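Local coordinates for protein bifunctional dTDP-4-dehydrorhamnose 3,5-epimerase/dTDP-4-dehydrorhamnose reductase (Arabidopsis thaliana, PDB 4QQR) that makes dTDP-L-rhamnose in the cell-wall sugar pathway, epimerising dTDP-4-keto-6-deoxy-glucose at positions 3 and 5 of the sugar and then reducing the 4-keto group with NADPH, at residues N14-G19 with S62-A67; T113-E118 with P261-E266; L200-P205 with P277-I282. All blocks are in the same frame, centred on the assembly; numbering follows the deposited sequence.

Overall arrangement
All three contacts are largely buried, yet each ties together a different kind of element. Interaction 1 joins two neighbouring strands of the parallel Rossmann sheet and rests on regular backbone hydrogen bonds and aromatic packing. Interaction 2, whose centre is about 26 Å from that of interaction 1 and across the centre of the chain, joins two irregular loops, with side chains doing the bonding to carbonyls. Interaction 3 anchors a helix to a loop through one carboxylate and a pair of leucines, and its outer edge reaches the surface at E278. Interactions 1 and 3 share helix 200-212: its start meets 277-282, while its later turns cover F15 and F65 of the sheet.

Interaction 1: residues N14-G19 with S62-A67; sequences NFLIYG and SHVFNA
F15, L16, I17 and Y18 pair in order with H63, V64, F65 and N66 as two parallel strands, their axes 4.6 Å apart and turned by 21°, with hydrogen bonds running from L16 N to H63 O, F65 N to L16 O, Y18 N to F65 O and A67 N to Y18 O. On one face F15, H63 and F65 form an aromatic cluster. F65 brings CE1 over one face of the F15 ring, toward its rim and 3.4 Å from F15 CD2. F15 also turns an edge to the H63 imidazole in an offset T-shaped pair, its planes at 73°, F15 CE1 lying 3.7 Å from H63 ND1. Strands 14-18 and 63-66 are neighbours in the parallel Rossmann sheet, and F15 and I17 bond outward to edge strand 38-41. I208 of helix 200-212 covers F15 and F65; an alanine in place of F15 would probably open a gap beneath I208 and deprive the F65 and H63 rings of their shared neighbour. On the other face L16 CB meets V64 CG2 at 4.1 Å, under helices 49-59 and 80-103, and Y18 OH bonds to D55. At the strand start S62 OG, held back toward its own backbone (chi1 66°), accepts N14 N at 2.9 Å and is hydrogen-bonded to H63 ND1, 2.7 Å away in the imidazole plane. G19, whose backbone angles demand glycine, begins the glycine-rich turn.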
ATOM      1  N   ASN A  14      10.570  -6.706 -27.901  1.00 48.07           N
ATOM      2  CA  ASN A  14      11.454  -7.466 -27.027  1.00 46.56           C
ATOM      3  C   ASN A  14      10.896  -7.423 -25.627  1.00 46.09           C
ATOM      4  O   ASN A  14      10.972  -6.391 -24.966  1.00 48.50           O
ATOM      5  CB  ASN A  14      12.861  -6.847 -27.026  1.00 50.08           C
ATOM      6  CG  ASN A  14      13.866  -7.655 -26.207  1.00 50.21           C
ATOM      7  OD1 ASN A  14      13.556  -8.738 -25.705  1.00 50.83           O
ATOM      8  ND2 ASN A  14      15.083  -7.132 -26.085  1.00 52.48           N
ATOM      9  N   PHE A  15      10.339  -8.530 -25.154  1.00 45.54           N
ATOM     10  CA  PHE A  15       9.603  -8.480 -23.890  1.00 43.08           C
ATOM     11  C   PHE A  15      10.394  -8.997 -22.718  1.00 45.84           C
ATOM     12  O   PHE A  15      10.995 -10.075 -22.786  1.00 48.31           O
ATOM     13  CB  PHE A  15       8.282  -9.242 -23.968  1.00 41.77           C
ATOM     14  CG  PHE A  15       7.312  -8.692 -24.978  1.00 40.92           C
ATOM     15  CD1 PHE A  15       7.527  -7.466 -25.582  1.00 43.20           C
ATOM     16  CD2 PHE A  15       6.178  -9.404 -25.315  1.00 38.21           C
ATOM     17  CE1 PHE A  15       6.631  -6.962 -26.505  1.00 43.66           C
ATOM     18  CE2 PHE A  15       5.277  -8.906 -26.235  1.00 41.44           C
ATOM     19  CZ  PHE A  15       5.500  -7.686 -26.832  1.00 40.11           C
ATOM     20  N   LEU A  16      10.393  -8.215 -21.641  1.00 44.54           N
ATOM     21  CA  LEU A  16      10.891  -8.687 -20.362  1.00 43.85           C
ATOM     22  C   LEU A  16       9.680  -9.183 -19.574  1.00 45.22           C
ATOM     23  O   LEU A  16       8.701  -8.461 -19.410  1.00 44.58           O
ATOM     24  CB  LEU A  16      11.637  -7.579 -19.611  1.00 42.89           C
ATOM     25  CG  LEU A  16      12.230  -7.940 -18.238  1.00 48.13           C
ATOM     26  CD1 LEU A  16      13.229  -9.093 -18.344  1.00 46.69           C
ATOM     27  CD2 LEU A  16      12.884  -6.717 -17.572  1.00 49.19           C
ATOM     28  N   ILE A  17       9.730 -10.433 -19.127  1.00 45.49           N
ATOM     29  CA  ILE A  17       8.607 -11.026 -18.415  1.00 45.40           C
ATOM     30  C   ILE A  17       9.024 -11.460 -17.014  1.00 46.53           C
ATOM     31  O   ILE A  17      10.083 -12.053 -16.831  1.00 48.73           O
ATOM     32  CB  ILE A  17       8.024 -12.219 -19.198  1.00 45.72           C
ATOM     33  CG1 ILE A  17       7.564 -11.757 -20.590  1.00 43.53           C
ATOM     34  CG2 ILE A  17       6.880 -12.853 -18.426  1.00 44.02           C
ATOM     35  CD1 ILE A  17       7.201 -12.892 -21.549  1.00 45.93           C
ATOM     36  N   TYR A  18       8.199 -11.147 -16.022  1.00 46.69           N
ATOM     37  CA  TYR A  18       8.459 -11.601 -14.659  1.00 47.03           C
ATOM     38  C   TYR A  18       7.461 -12.665 -14.229  1.00 47.74           C
ATOM     39  O   TYR A  18       6.262 -12.523 -14.451  1.00 47.35           O
ATOM     40  CB  TYR A  18       8.526 -10.421 -13.671  1.00 46.67           C
ATOM     41  CG  TYR A  18       9.834  -9.673 -13.799  1.00 47.26           C
ATOM     42  CD1 TYR A  18       9.953  -8.586 -14.661  1.00 46.16           C
ATOM     43  CD2 TYR A  18      10.966 -10.088 -13.106  1.00 45.50           C
ATOM     44  CE1 TYR A  18      11.157  -7.913 -14.804  1.00 46.29           C
ATOM     45  CE2 TYR A  18      12.177  -9.429 -13.248  1.00 51.03           C
ATOM     46  CZ  TYR A  18      12.264  -8.338 -14.095  1.00 50.50           C
ATOM     47  OH  TYR A  18      13.459  -7.674 -14.238  1.00 51.93           O
ATOM     48  N   GLY A  19       7.979 -13.753 -13.662  1.00 53.93           N
ATOM     49  CA  GLY A  19       7.165 -14.878 -13.230  1.00 48.57           C
ATOM     50  C   GLY A  19       7.152 -16.095 -14.143  1.00 55.46           C
ATOM     51  O   GLY A  19       6.073 -16.560 -14.512  1.00 59.80           O
ATOM     52  N   SER A  62      11.632  -3.727 -24.949  1.00 43.79           N
ATOM     53  CA  SER A  62      10.764  -2.692 -25.477  1.00 43.20           C
ATOM     54  C   SER A  62       9.543  -2.519 -24.566  1.00 48.68           C
ATOM     55  O   SER A  62       8.944  -1.429 -24.504  1.00 47.86           O
ATOM     56  CB  SER A  62      10.313  -3.036 -26.902  1.00 43.88           C
ATOM     57  OG  SER A  62       9.489  -4.187 -26.909  1.00 41.33           O
ATOM     58  N   HIS A  63       9.160  -3.605 -23.887  1.00 46.12           N
ATOM     59  CA  HIS A  63       8.024  -3.610 -22.958  1.00 44.40           C
ATOM     60  C   HIS A  63       8.321  -4.620 -21.845  1.00 46.11           C
ATOM     61  O   HIS A  63       9.195  -5.477 -22.004  1.00 45.34           O
ATOM     62  CB  HIS A  63       6.702  -4.005 -23.650  1.00 45.00           C
ATOM     63  CG  HIS A  63       6.378  -3.222 -24.893  1.00 46.13           C
ATOM     64  ND1 HIS A  63       7.126  -3.307 -26.053  1.00 42.22           N
ATOM     65  CD2 HIS A  63       5.356  -2.377 -25.170  1.00 45.59           C
ATOM     66  CE1 HIS A  63       6.596  -2.523 -26.974  1.00 44.56           C
ATOM     67  NE2 HIS A  63       5.519  -1.949 -26.467  1.00 44.47           N
ATOM     68  N   VAL A  64       7.584  -4.525 -20.733  1.00 45.46           N
ATOM     69  CA  VAL A  64       7.805  -5.359 -19.542  1.00 40.63           C
ATOM     70  C   VAL A  64       6.482  -5.957 -19.070  1.00 36.82           C
ATOM     71  O   VAL A  64       5.465  -5.293 -19.083  1.00 36.36           O
ATOM     72  CB  VAL A  64       8.443  -4.541 -18.362  1.00 40.86           C
ATOM     73  CG1 VAL A  64       8.510  -5.372 -17.065  1.00 39.85           C
ATOM     74  CG2 VAL A  64       9.816  -4.009 -18.727  1.00 41.42           C
ATOM     75  N   PHE A  65       6.503  -7.215 -18.653  1.00 42.69           N
ATOM     76  CA  PHE A  65       5.293  -7.904 -18.212  1.00 42.33           C
ATOM     77  C   PHE A  65       5.467  -8.409 -16.795  1.00 42.43           C
ATOM     78  O   PHE A  65       6.406  -9.140 -16.500  1.00 45.56           O
ATOM     79  CB  PHE A  65       4.984  -9.074 -19.140  1.00 39.75           C
ATOM     80  CG  PHE A  65       4.499  -8.656 -20.490  1.00 39.36           C
ATOM     81  CD1 PHE A  65       5.385  -8.145 -21.431  1.00 37.10           C
ATOM     82  CD2 PHE A  65       3.151  -8.786 -20.829  1.00 41.17           C
ATOM     83  CE1 PHE A  65       4.939  -7.745 -22.680  1.00 39.24           C
ATOM     84  CE2 PHE A  65       2.690  -8.392 -22.087  1.00 39.43           C
ATOM     85  CZ  PHE A  65       3.585  -7.876 -23.015  1.00 38.60           C
ATOM     86  N   ASN A  66       4.570  -8.005 -15.912  1.00 40.71           N
ATOM     87  CA  ASN A  66       4.618  -8.461 -14.532  1.00 42.99           C
ATOM     88  C   ASN A  66       3.570  -9.548 -14.244  1.00 42.13           C
ATOM     89  O   ASN A  66       2.398  -9.261 -13.975  1.00 42.52           O
ATOM     90  CB  ASN A  66       4.448  -7.277 -13.575  1.00 39.78           C
ATOM     91  CG  ASN A  66       4.233  -7.719 -12.136  1.00 43.53           C
ATOM     92  OD1 ASN A  66       4.769  -8.741 -11.702  1.00 41.39           O
ATOM     93  ND2 ASN A  66       3.442  -6.953 -11.392  1.00 43.10           N
ATOM     94  N   ALA A  67       3.992 -10.800 -14.296  1.00 41.33           N
ATOM     95  CA  ALA A  67       3.097 -11.891 -13.949  1.00 41.02           C
ATOM     96  C   ALA A  67       3.566 -12.501 -12.635  1.00 45.27           C
ATOM     97  O   ALA A  67       3.144 -13.587 -12.269  1.00 47.42           O
ATOM     98  CB  ALA A  67       3.071 -12.919 -15.048  1.00 38.38           C
TER

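Interaction 2: residues T113-E118 with P261-E266; sequences TGCIFE and PRSNNE
S263 and N265 reach across to backbone carbonyls of the 113-118 loop, which leaves strand 107-113 of the Rossmann fold through an ST turn. F117 O takes two donors. The S263 hydroxyl, its OG anti to the backbone N (chi1 178°), approaches nearly end-on at 2.8 Å, whereas N265 ND2 comes from well above the carbonyl plane at 3.1 Å, with an almost straight N-H...O angle of 173°. The same ND2 gives a more bent bond to G114 O, 3.2 Å away, so one amide group bridges two carbonyls; asparagine suits this place because its NH2 offers two hydrogens. Apolar contact is slight: C115 CB lies against S263 CB at 3.8 Å. F117 CB makes a separate van der Waals contact beside the N265 amide. Beyond this first shell, N195 bonds both N265 N and N264 OD1, and R167 holds S263 O, fixing the backbone from which the two donors extend. On the acceptor side, N138 OD1 accepts from E118 N. A bound zinc ion lies about 3 Å from the side chain of C115, whose own backbone is set by the ST turn: T113 OG1 accepts from C115 N at 3.0 Å.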
ATOM      1  N   THR A 113      -5.861  -8.452 -10.146  1.00 44.18           N
ATOM      2  CA  THR A 113      -7.086  -9.149  -9.764  1.00 43.51           C
ATOM      3  C   THR A 113      -8.355  -8.306  -9.807  1.00 44.08           C
ATOM      4  O   THR A 113      -8.340  -7.111  -9.504  1.00 41.10           O
ATOM      5  CB  THR A 113      -6.959  -9.742  -8.350  1.00 44.38           C
ATOM      6  OG1 THR A 113      -8.126 -10.521  -8.062  1.00 47.37           O
ATOM      7  CG2 THR A 113      -6.792  -8.629  -7.301  1.00 39.34           C
ATOM      8  N   GLY A 114      -9.461  -8.947 -10.172  1.00 40.08           N
ATOM      9  CA  GLY A 114     -10.742  -8.275 -10.156  1.00 38.74           C
ATOM     10  C   GLY A 114     -11.523  -8.704  -8.940  1.00 40.38           C
ATOM     11  O   GLY A 114     -12.617  -8.202  -8.671  1.00 38.99           O
ATOM     12  N   CYS A 115     -10.947  -9.649  -8.200  1.00 40.33           N
ATOM     13  CA  CYS A 115     -11.587 -10.194  -7.011  1.00 41.41           C
ATOM     14  C   CYS A 115     -11.491  -9.258  -5.828  1.00 42.64           C
ATOM     15  O   CYS A 115     -11.342  -9.695  -4.694  1.00 47.98           O
ATOM     16  CB  CYS A 115     -10.967 -11.526  -6.636  1.00 41.25           C
ATOM     17  SG  CYS A 115     -11.417 -12.824  -7.785  1.00 48.71           S
ATOM     18  N   ILE A 116     -11.584  -7.968  -6.097  1.00 38.90           N
ATOM     19  CA  ILE A 116     -11.575  -6.970  -5.054  1.00 46.02           C
ATOM     20  C   ILE A 116     -12.897  -6.187  -5.070  1.00 44.99           C
ATOM     21  O   ILE A 116     -13.043  -5.122  -4.470  1.00 46.44           O
ATOM     22  CB  ILE A 116     -10.396  -6.040  -5.256  1.00 44.03           C
ATOM     23  CG1 ILE A 116     -10.408  -5.501  -6.684  1.00 41.36           C
ATOM     24  CG2 ILE A 116      -9.119  -6.787  -4.971  1.00 46.12           C
ATOM     25  CD1 ILE A 116      -9.482  -4.321  -6.883  1.00 46.84           C
ATOM     26  N   PHE A 117     -13.863  -6.740  -5.777  1.00 43.28           N
ATOM     27  CA  PHE A 117     -15.168  -6.139  -5.873  1.00 44.55           C
ATOM     28  C   PHE A 117     -16.209  -7.153  -5.414  1.00 48.40           C
ATOM     29  O   PHE A 117     -15.948  -8.365  -5.396  1.00 48.71           O
ATOM     30  CB  PHE A 117     -15.424  -5.679  -7.303  1.00 43.82           C
ATOM     31  CG  PHE A 117     -14.784  -4.358  -7.643  1.00 49.28           C
ATOM     32  CD1 PHE A 117     -15.407  -3.158  -7.315  1.00 45.32           C
ATOM     33  CD2 PHE A 117     -13.563  -4.308  -8.297  1.00 51.14           C
ATOM     34  CE1 PHE A 117     -14.834  -1.941  -7.629  1.00 43.87           C
ATOM     35  CE2 PHE A 117     -12.981  -3.076  -8.611  1.00 49.44           C
ATOM     36  CZ  PHE A 117     -13.625  -1.896  -8.270  1.00 47.06           C
ATOM     37  N   GLU A 118     -17.384  -6.672  -5.028  1.00 47.56           N
ATOM     38  CA  GLU A 118     -18.447  -7.575  -4.569  1.00 50.27           C
ATOM     39  C   GLU A 118     -19.856  -7.054  -4.903  1.00 50.35           C
ATOM     40  O   GLU A 118     -20.108  -5.848  -4.838  1.00 50.85           O
ATOM     41  CB  GLU A 118     -18.314  -7.809  -3.068  1.00 49.27           C
ATOM     42  CG  GLU A 118     -19.336  -8.755  -2.498  1.00 54.49           C
ATOM     43  CD  GLU A 118     -19.221  -8.905  -0.994  1.00 54.97           C
ATOM     44  OE1 GLU A 118     -18.842  -7.924  -0.315  1.00 49.63           O
ATOM     45  OE2 GLU A 118     -19.510 -10.019  -0.501  1.00 56.09           O
ATOM     46  N   PRO A 261     -15.228 -16.070   3.013  1.00 70.94           N
ATOM     47  CA  PRO A 261     -16.062 -15.481   1.947  1.00 77.07           C
ATOM     48  C   PRO A 261     -15.301 -15.268   0.616  1.00 72.78           C
ATOM     49  O   PRO A 261     -14.258 -14.605   0.617  1.00 72.15           O
ATOM     50  CB  PRO A 261     -16.490 -14.129   2.538  1.00 66.95           C
ATOM     51  CG  PRO A 261     -16.434 -14.324   4.043  1.00 77.63           C
ATOM     52  CD  PRO A 261     -15.326 -15.339   4.293  1.00 73.98           C
ATOM     53  N   ARG A 262     -15.809 -15.809  -0.492  1.00 63.16           N
ATOM     54  CA  ARG A 262     -15.169 -15.576  -1.785  1.00 62.99           C
ATOM     55  C   ARG A 262     -15.788 -14.366  -2.496  1.00 61.07           C
ATOM     56  O   ARG A 262     -16.933 -13.974  -2.228  1.00 55.66           O
ATOM     57  CB  ARG A 262     -15.193 -16.829  -2.684  1.00 61.47           C
ATOM     58  CG  ARG A 262     -13.994 -16.921  -3.640  1.00 63.87           C
ATOM     59  CD  ARG A 262     -14.264 -17.805  -4.868  1.00 73.59           C
ATOM     60  NE  ARG A 262     -13.217 -17.696  -5.896  1.00 75.14           N
ATOM     61  CZ  ARG A 262     -12.426 -18.698  -6.295  1.00 75.36           C
ATOM     62  NH1 ARG A 262     -12.546 -19.917  -5.766  1.00 73.06           N
ATOM     63  NH2 ARG A 262     -11.510 -18.483  -7.233  1.00 70.36           N
ATOM     64  N   SER A 263     -15.001 -13.757  -3.380  1.00 59.92           N
ATOM     65  CA  SER A 263     -15.434 -12.582  -4.126  1.00 49.18           C
ATOM     66  C   SER A 263     -16.411 -13.000  -5.218  1.00 45.24           C
ATOM     67  O   SER A 263     -16.096 -13.857  -6.047  1.00 48.39           O
ATOM     68  CB  SER A 263     -14.215 -11.892  -4.751  1.00 46.80           C
ATOM     69  OG  SER A 263     -14.593 -10.771  -5.534  1.00 44.63           O
ATOM     70  N   ASN A 264     -17.592 -12.400  -5.221  1.00 41.33           N
ATOM     71  CA  ASN A 264     -18.541 -12.631  -6.298  1.00 40.57           C
ATOM     72  C   ASN A 264     -18.962 -11.325  -6.939  1.00 41.57           C
ATOM     73  O   ASN A 264     -19.453 -10.430  -6.258  1.00 43.90           O
ATOM     74  CB  ASN A 264     -19.763 -13.408  -5.806  1.00 39.72           C
ATOM     75  CG  ASN A 264     -19.431 -14.839  -5.437  1.00 44.73           C
ATOM     76  OD1 ASN A 264     -18.890 -15.598  -6.250  1.00 44.01           O
ATOM     77  ND2 ASN A 264     -19.735 -15.213  -4.200  1.00 43.52           N
ATOM     78  N   ASN A 265     -18.774 -11.216  -8.251  1.00 40.31           N
ATOM     79  CA  ASN A 265     -19.076  -9.972  -8.949  1.00 39.85           C
ATOM     80  C   ASN A 265     -19.197 -10.127 -10.449  1.00 39.93           C
ATOM     81  O   ASN A 265     -18.829 -11.162 -11.009  1.00 37.65           O
ATOM     82  CB  ASN A 265     -18.026  -8.880  -8.621  1.00 41.89           C
ATOM     83  CG  ASN A 265     -16.633  -9.180  -9.197  1.00 40.70           C
ATOM     84  OD1 ASN A 265     -16.465  -9.426 -10.391  1.00 37.89           O
ATOM     85  ND2 ASN A 265     -15.632  -9.141  -8.339  1.00 41.53           N
ATOM     86  N   GLU A 266     -19.715  -9.074 -11.082  1.00 43.43           N
ATOM     87  CA  GLU A 266     -19.614  -8.884 -12.529  1.00 44.90           C
ATOM     88  C   GLU A 266     -18.742  -7.650 -12.813  1.00 45.51           C
ATOM     89  O   GLU A 266     -18.877  -6.639 -12.133  1.00 44.54           O
ATOM     90  CB  GLU A 266     -20.996  -8.713 -13.171  1.00 40.83           C
ATOM     91  CG  GLU A 266     -20.924  -8.465 -14.687  1.00 47.03           C
ATOM     92  CD  GLU A 266     -22.289  -8.441 -15.395  1.00 51.80           C
ATOM     93  OE1 GLU A 266     -23.332  -8.704 -14.743  1.00 47.77           O
ATOM     94  OE2 GLU A 266     -22.303  -8.153 -16.618  1.00 48.35           O
TER

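Interaction 3: residues L200-P205 with P277-I282; sequences LDELLP and PELMSI
Near the start of helix 200-212, which packs against the Rossmann sheet, E202 sends its side chain to the loop 277-282 just ahead of helix 282-291 and binds the backbone at M280. The chain is fully stretched, with CG anti to the backbone N (chi1 178°) and the next torsion extended too, so the side chain bridges the gap between the helix and the loop, whose nearest CA atoms, of E202 and L279, are 8.1 Å apart. M280 N donates to E202 OE2 at 2.9 Å with an N-H...O angle of 169°, arriving on the syn side and close to the carboxylate plane. The other oxygen, OE1, is bonded by S285 OG in the first turn of helix 282-291 and weakly by N223, whose amide also bonds M280 O. Glutamate fits here because its reach and its two oxygens let one residue tie its own helix both to the loop and to the helix that follows it. Apolar carbon closes round the acid group: the M280 side chain crosses it obliquely, with M280 CB 3.6 Å from E202 OE2, while L279 CD1 lies 3.7 Å from the same oxygen. The backbone of L279 is held in turn by K273, which bonds its carbonyl. L279 touches L272 of helix 270-275, which also packs on L203. The two leucine side chains of L203 and L279 meet at about a right angle, L203 CD2 resting 3.9 Å from L279 CD1.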
ATOM      1  N   LEU A 200      -8.000 -17.328 -20.342  1.00 40.12           N
ATOM      2  CA  LEU A 200      -6.590 -17.020 -20.634  1.00 40.38           C
ATOM      3  C   LEU A 200      -6.185 -17.265 -22.090  1.00 40.46           C
ATOM      4  O   LEU A 200      -5.399 -16.512 -22.646  1.00 40.19           O
ATOM      5  CB  LEU A 200      -5.650 -17.800 -19.714  1.00 40.34           C
ATOM      6  CG  LEU A 200      -5.755 -17.519 -18.219  1.00 46.09           C
ATOM      7  CD1 LEU A 200      -4.794 -18.415 -17.447  1.00 42.63           C
ATOM      8  CD2 LEU A 200      -5.511 -16.032 -17.923  1.00 39.58           C
ATOM      9  N   ASP A 201      -6.721 -18.318 -22.698  1.00 43.60           N
ATOM     10  CA  ASP A 201      -6.388 -18.671 -24.075  1.00 41.59           C
ATOM     11  C   ASP A 201      -6.769 -17.573 -25.059  1.00 42.58           C
ATOM     12  O   ASP A 201      -6.051 -17.340 -26.029  1.00 42.54           O
ATOM     13  CB  ASP A 201      -7.082 -19.978 -24.473  1.00 44.30           C
ATOM     14  CG  ASP A 201      -6.511 -21.178 -23.758  1.00 47.83           C
ATOM     15  OD1 ASP A 201      -5.844 -21.993 -24.427  1.00 50.71           O
ATOM     16  OD2 ASP A 201      -6.720 -21.299 -22.528  1.00 49.98           O
ATOM     17  N   GLU A 202      -7.906 -16.918 -24.823  1.00 41.36           N
ATOM     18  CA  GLU A 202      -8.308 -15.768 -25.634  1.00 41.27           C
ATOM     19  C   GLU A 202      -7.677 -14.449 -25.156  1.00 40.17           C
ATOM     20  O   GLU A 202      -7.191 -13.659 -25.966  1.00 34.96           O
ATOM     21  CB  GLU A 202      -9.826 -15.626 -25.667  1.00 37.84           C
ATOM     22  CG  GLU A 202     -10.286 -14.418 -26.463  1.00 39.34           C
ATOM     23  CD  GLU A 202     -11.795 -14.235 -26.415  1.00 45.50           C
ATOM     24  OE1 GLU A 202     -12.432 -14.865 -25.541  1.00 45.02           O
ATOM     25  OE2 GLU A 202     -12.345 -13.476 -27.247  1.00 46.10           O
ATOM     26  N   LEU A 203      -7.681 -14.238 -23.839  1.00 37.63           N
ATOM     27  CA  LEU A 203      -7.333 -12.945 -23.259  1.00 39.29           C
ATOM     28  C   LEU A 203      -5.823 -12.674 -23.174  1.00 42.11           C
ATOM     29  O   LEU A 203      -5.375 -11.530 -23.348  1.00 39.90           O
ATOM     30  CB  LEU A 203      -7.979 -12.781 -21.880  1.00 41.79           C
ATOM     31  CG  LEU A 203      -9.264 -11.950 -21.796  1.00 41.30           C
ATOM     32  CD1 LEU A 203      -9.096 -10.659 -22.583  1.00 42.12           C
ATOM     33  CD2 LEU A 203     -10.438 -12.733 -22.305  1.00 39.51           C
ATOM     34  N   LEU A 204      -5.036 -13.716 -22.925  1.00 40.26           N
ATOM     35  CA  LEU A 204      -3.584 -13.548 -22.892  1.00 40.49           C
ATOM     36  C   LEU A 204      -2.981 -13.047 -24.205  1.00 39.86           C
ATOM     37  O   LEU A 204      -2.127 -12.171 -24.195  1.00 39.71           O
ATOM     38  CB  LEU A 204      -2.865 -14.799 -22.382  1.00 41.77           C
ATOM     39  CG  LEU A 204      -2.939 -14.956 -20.865  1.00 40.66           C
ATOM     40  CD1 LEU A 204      -1.966 -16.007 -20.347  1.00 44.54           C
ATOM     41  CD2 LEU A 204      -2.681 -13.614 -20.206  1.00 46.66           C
ATOM     42  N   PRO A 205      -3.424 -13.593 -25.340  1.00 41.60           N
ATOM     43  CA  PRO A 205      -2.959 -12.962 -26.583  1.00 42.73           C
ATOM     44  C   PRO A 205      -3.274 -11.460 -26.675  1.00 42.32           C
ATOM     45  O   PRO A 205      -2.396 -10.680 -27.044  1.00 40.87           O
ATOM     46  CB  PRO A 205      -3.699 -13.757 -27.662  1.00 38.54           C
ATOM     47  CG  PRO A 205      -3.824 -15.108 -27.049  1.00 39.93           C
ATOM     48  CD  PRO A 205      -4.098 -14.878 -25.598  1.00 39.36           C
ATOM     49  N   PRO A 277     -13.085  -5.298 -30.337  1.00 51.25           N
ATOM     50  CA  PRO A 277     -14.430  -5.708 -30.800  1.00 52.00           C
ATOM     51  C   PRO A 277     -14.599  -7.231 -30.965  1.00 48.23           C
ATOM     52  O   PRO A 277     -15.674  -7.792 -30.781  1.00 47.43           O
ATOM     53  CB  PRO A 277     -14.555  -5.020 -32.167  1.00 53.81           C
ATOM     54  CG  PRO A 277     -13.610  -3.837 -32.087  1.00 46.97           C
ATOM     55  CD  PRO A 277     -12.462  -4.307 -31.241  1.00 48.14           C
ATOM     56  N   GLU A 278     -13.511  -7.882 -31.323  1.00 45.67           N
ATOM     57  CA  GLU A 278     -13.463  -9.322 -31.494  1.00 50.80           C
ATOM     58  C   GLU A 278     -13.574 -10.097 -30.166  1.00 51.24           C
ATOM     59  O   GLU A 278     -13.659 -11.329 -30.167  1.00 48.73           O
ATOM     60  CB  GLU A 278     -12.137  -9.638 -32.167  1.00 53.93           C
ATOM     61  CG  GLU A 278     -11.253  -8.370 -32.149  1.00 60.23           C
ATOM     62  CD  GLU A 278      -9.771  -8.665 -32.185  1.00 64.55           C
ATOM     63  OE1 GLU A 278      -8.993  -7.739 -31.878  1.00 63.42           O
ATOM     64  OE2 GLU A 278      -9.394  -9.812 -32.529  1.00 66.70           O
ATOM     65  N   LEU A 279     -13.555  -9.391 -29.034  1.00 51.00           N
ATOM     66  CA  LEU A 279     -13.624 -10.060 -27.728  1.00 48.21           C
ATOM     67  C   LEU A 279     -14.956 -10.786 -27.540  1.00 46.70           C
ATOM     68  O   LEU A 279     -16.017 -10.176 -27.644  1.00 46.40           O
ATOM     69  CB  LEU A 279     -13.402  -9.073 -26.591  1.00 43.86           C
ATOM     70  CG  LEU A 279     -13.429  -9.584 -25.149  1.00 41.70           C
ATOM     71  CD1 LEU A 279     -12.352 -10.605 -24.920  1.00 43.33           C
ATOM     72  CD2 LEU A 279     -13.240  -8.433 -24.197  1.00 37.10           C
ATOM     73  N   MET A 280     -14.888 -12.086 -27.253  1.00 43.24           N
ATOM     74  CA  MET A 280     -16.087 -12.903 -27.104  1.00 45.78           C
ATOM     75  C   MET A 280     -16.565 -13.004 -25.656  1.00 46.72           C
ATOM     76  O   MET A 280     -15.783 -12.819 -24.716  1.00 44.06           O
ATOM     77  CB  MET A 280     -15.818 -14.303 -27.623  1.00 47.71           C
ATOM     78  CG  MET A 280     -15.083 -14.334 -28.938  1.00 49.66           C
ATOM     79  SD  MET A 280     -14.708 -16.039 -29.368  1.00 60.31           S
ATOM     80  CE  MET A 280     -16.336 -16.778 -29.211  1.00 48.05           C
ATOM     81  N   SER A 281     -17.848 -13.310 -25.479  1.00 41.15           N
ATOM     82  CA  SER A 281     -18.383 -13.508 -24.137  1.00 43.03           C
ATOM     83  C   SER A 281     -17.983 -14.869 -23.581  1.00 42.55           C
ATOM     84  O   SER A 281     -17.562 -15.751 -24.334  1.00 38.17           O
ATOM     85  CB  SER A 281     -19.897 -13.353 -24.125  1.00 44.70           C
ATOM     86  OG  SER A 281     -20.239 -11.997 -24.307  1.00 44.38           O
ATOM     87  N   ILE A 282     -18.123 -15.032 -22.264  1.00 39.52           N
ATOM     88  CA  ILE A 282     -17.605 -16.227 -21.605  1.00 40.44           C
ATOM     89  C   ILE A 282     -18.120 -17.472 -22.261  1.00 40.83           C
ATOM     90  O   ILE A 282     -17.329 -18.300 -22.723  1.00 42.18           O
ATOM     91  CB  ILE A 282     -17.947 -16.326 -20.121  1.00 40.70           C
ATOM     92  CG1 ILE A 282     -18.679 -15.073 -19.648  1.00 41.93           C
ATOM     93  CG2 ILE A 282     -16.673 -16.652 -19.310  1.00 36.57           C
ATOM     94  CD1 ILE A 282     -20.178 -15.121 -19.839  1.00 44.28           C
TER